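Local coordinates for protein putative NADH dehydrogenase/NAD(P)H nitroreductase (Bacteroides thetaiotaomicron VPI-5482, PDB 3KWK) that binds flavin mononucleotide and probably acts as an NAD(P)H-dependent oxidoreductase of the nitroreductase family, at residues I16-S21 against A111-G116. Numbering follows the deposited sequence.
Sequences IFERKS and AAESMG. With FMN (flavin mononucleotide), chain B.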
loop_
_atom_site.group_PDB
_atom_site.type_symbol
_atom_site.label_atom_id
_atom_site.label_comp_id
_atom_site.label_asym_id
_atom_site.label_seq_id
_atom_site.Cartn_x
_atom_site.Cartn_y
_atom_site.Cartn_z
ATOM N N ILE A 16 6.781 7.341 -7.086
ATOM C CA ILE A 16 5.976 7.472 -5.891
ATOM C C ILE A 16 5.471 8.929 -5.723
ATOM O O ILE A 16 4.309 9.178 -5.359
ATOM C CB ILE A 16 6.777 7.032 -4.641
ATOM C CG1 ILE A 16 6.902 5.501 -4.600
ATOM C CG2 ILE A 16 6.137 7.572 -3.334
ATOM C CD1 ILE A 16 8.020 4.933 -3.659
ATOM N N PHE A 17 6.358 9.885 -5.977
ATOM C CA PHE A 17 5.996 11.306 -5.838
ATOM C C PHE A 17 5.070 11.810 -6.956
ATOM O O PHE A 17 4.267 12.717 -6.722
ATOM C CB PHE A 17 7.246 12.185 -5.773
ATOM C CG PHE A 17 8.191 11.861 -4.624
ATOM C CD1 PHE A 17 7.755 11.339 -3.425
ATOM C CD2 PHE A 17 9.547 12.084 -4.779
ATOM C CE1 PHE A 17 8.687 11.051 -2.392
ATOM C CE2 PHE A 17 10.451 11.816 -3.764
ATOM C CZ PHE A 17 9.997 11.270 -2.567
ATOM N N GLU A 18 5.134 11.175 -8.120
ATOM C CA GLU A 18 4.405 11.607 -9.308
ATOM C C GLU A 18 2.992 11.040 -9.366
ATOM O O GLU A 18 2.088 11.622 -9.982
ATOM C CB GLU A 18 5.157 11.170 -10.559
ATOM C CG GLU A 18 4.498 11.516 -11.879
ATOM C CD GLU A 18 4.225 13.007 -12.073
ATOM O OE1 GLU A 18 5.014 13.851 -11.573
ATOM O OE2 GLU A 18 3.214 13.305 -12.758
ATOM N N ARG A 19 2.783 9.900 -8.719
ATOM C CA ARG A 19 1.501 9.242 -8.791
ATOM C C ARG A 19 0.369 10.180 -8.326
ATOM O O ARG A 19 0.506 10.913 -7.333
ATOM C CB ARG A 19 1.493 7.970 -7.924
ATOM C CG ARG A 19 0.217 7.174 -7.899
ATOM C CD ARG A 19 -0.135 6.519 -6.551
ATOM N NE ARG A 19 -0.204 7.547 -5.501
ATOM C CZ ARG A 19 -1.224 8.396 -5.327
ATOM N NH1 ARG A 19 -2.360 8.271 -6.020
ATOM N NH2 ARG A 19 -1.115 9.349 -4.410
ATOM N N LYS A 20 -0.729 10.151 -9.057
ATOM C CA LYS A 20 -1.952 10.839 -8.632
ATOM C C LYS A 20 -3.170 10.099 -9.098
ATOM O O LYS A 20 -3.062 9.232 -9.984
ATOM C CB LYS A 20 -1.982 12.305 -9.096
ATOM C CG LYS A 20 -2.458 12.589 -10.531
ATOM C CD LYS A 20 -1.547 11.991 -11.575
ATOM C CE LYS A 20 -0.230 12.729 -11.793
ATOM N NZ LYS A 20 0.762 11.991 -12.678
ATOM N N SER A 21 -4.314 10.426 -8.499
ATOM C CA SER A 21 -5.580 9.809 -8.879
ATOM C C SER A 21 -6.023 10.426 -10.213
ATOM O O SER A 21 -6.117 11.667 -10.349
ATOM C CB SER A 21 -6.638 10.035 -7.826
ATOM O OG SER A 21 -6.394 9.229 -6.647
ATOM N N ALA A 111 2.459 1.145 -10.571
ATOM C CA ALA A 111 2.738 0.527 -11.846
ATOM C C ALA A 111 2.074 1.289 -12.991
ATOM O O ALA A 111 2.714 1.600 -14.009
ATOM C CB ALA A 111 2.269 -0.990 -11.817
ATOM N N ALA A 112 0.791 1.604 -12.822
ATOM C CA ALA A 112 0.045 2.392 -13.803
ATOM C C ALA A 112 0.767 3.716 -14.116
ATOM O O ALA A 112 1.035 4.024 -15.275
ATOM C CB ALA A 112 -1.405 2.619 -13.319
ATOM N N GLU A 113 1.107 4.452 -13.069
ATOM C CA GLU A 113 1.783 5.722 -13.235
ATOM C C GLU A 113 3.088 5.573 -14.030
ATOM O O GLU A 113 3.409 6.395 -14.913
ATOM C CB GLU A 113 2.061 6.350 -11.896
ATOM C CG GLU A 113 2.756 7.729 -11.944
ATOM C CD GLU A 113 1.867 8.839 -12.475
ATOM O OE1 GLU A 113 0.738 8.929 -12.019
ATOM O OE2 GLU A 113 2.333 9.586 -13.325
ATOM N N SER A 114 3.841 4.524 -13.719
ATOM C CA SER A 114 5.170 4.324 -14.331
ATOM C C SER A 114 5.150 4.006 -15.827
ATOM O O SER A 114 6.143 4.127 -16.486
ATOM C CB SER A 114 5.945 3.176 -13.625
ATOM O OG SER A 114 5.441 1.876 -13.957
HETATM N N MSE A 115 3.985 3.587 -16.327
HETATM C CA MSE A 115 3.780 3.185 -17.721
HETATM C C MSE A 115 2.867 4.178 -18.456
HETATM O O MSE A 115 2.287 3.876 -19.482
HETATM C CB MSE A 115 3.199 1.765 -17.783
HETATM C CG MSE A 115 4.213 0.722 -17.214
HETATM SE SE MSE A 115 3.611 -1.072 -17.412
HETATM C CE MSE A 115 2.369 -1.109 -15.990
ATOM N N GLY A 116 2.800 5.403 -17.937
ATOM C CA GLY A 116 2.096 6.457 -18.621
ATOM C C GLY A 116 0.580 6.374 -18.550
ATOM O O GLY A 116 -0.116 7.066 -19.288
HETATM N N1 FMN B . -11.397 8.297 -5.296
HETATM C C2 FMN B . -12.599 8.224 -5.939
HETATM O O2 FMN B . -12.776 8.900 -6.968
HETATM N N3 FMN B . -13.613 7.418 -5.446
HETATM C C4 FMN B . -13.473 6.667 -4.298
HETATM O O4 FMN B . -14.427 5.934 -3.890
HETATM C C4A FMN B . -12.242 6.749 -3.643
HETATM N N5 FMN B . -12.029 6.041 -2.467
HETATM C C5A FMN B . -10.774 5.964 -1.927
HETATM C C6 FMN B . -10.557 5.111 -0.836
HETATM C C7 FMN B . -9.274 4.995 -0.323
HETATM C C7M FMN B . -8.970 4.068 0.867
HETATM C C8 FMN B . -8.215 5.704 -0.856
HETATM C C8M FMN B . -6.843 5.527 -0.254
HETATM C C9 FMN B . -8.437 6.559 -1.921
HETATM C C9A FMN B . -9.721 6.694 -2.471
HETATM N N10 FMN B . -9.983 7.570 -3.528
HETATM C C10 FMN B . -11.203 7.544 -4.141
HETATM C "C1'" FMN B . -8.884 8.386 -4.099
HETATM C "C2'" FMN B . -8.590 9.595 -3.216
HETATM O "O2'" FMN B . -9.632 10.570 -3.315
HETATM C "C3'" FMN B . -7.205 10.200 -3.531
HETATM O "O3'" FMN B . -6.173 9.265 -3.220
HETATM C "C4'" FMN B . -6.930 11.501 -2.725
HETATM O "O4'" FMN B . -7.829 12.526 -3.171
HETATM C "C5'" FMN B . -5.480 11.979 -2.836
HETATM O "O5'" FMN B . -5.259 12.239 -4.219
HETATM P P FMN B . -4.072 11.480 -5.041
HETATM O O1P FMN B . -4.414 9.980 -5.093
HETATM O O2P FMN B . -4.207 12.183 -6.409
HETATM O O3P FMN B . -2.738 11.722 -4.364
HETATM O O HOH W 1 3.309 11.587 -15.054
#
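One lysine, K20, holds two like-charged glutamates side by side: in the modelled conformer of E18, one of two, the carboxylates of E18 and E113 bring their OE2 atoms within 3.9 Å. The three residues form a salt-bridge network beside loop 19-21, which holds the FMN phosphate in this nitroreductase-family fold, and join the end of helix 11-18 to the last turn of helix 97-114. The ammonium of K20 suits this place because it can serve several acceptors. NZ lies 2.8 Å from E18 OE2 in that conformer, approached from the anti side, and sits before both oxygens of E113 in weak bonds, 2.9 Å from OE2. A further weak bond to E18 O ties it to the backbone at the helix end. Bends at chi2 and chi3 bring the lysine chain round to cross E113 at about a right angle. A water touches OE2 of each glutamate, probably easing their repulsion. E113, long enough to span the gap between helices, also rests its OE1 3.3 Å from R19 CA, while the bent R19 side chain leads away to the phosphate. With an alanine here instead of E113, K20 NZ would probably keep only E18 as a charged partner within this network, and R19 CA would lose its cover. The R19 guanidinium turns its edge to the phosphorus; NH1 donates to O1P and NH2 to O3P. K162, K164, R23 and S47 N of the second subunit also bond FMN. S21, small and hydroxylated, adds two bonds: OG donates to FMN O1P at 2.6 Å, and its N points almost straight (174°) at FMN O2P.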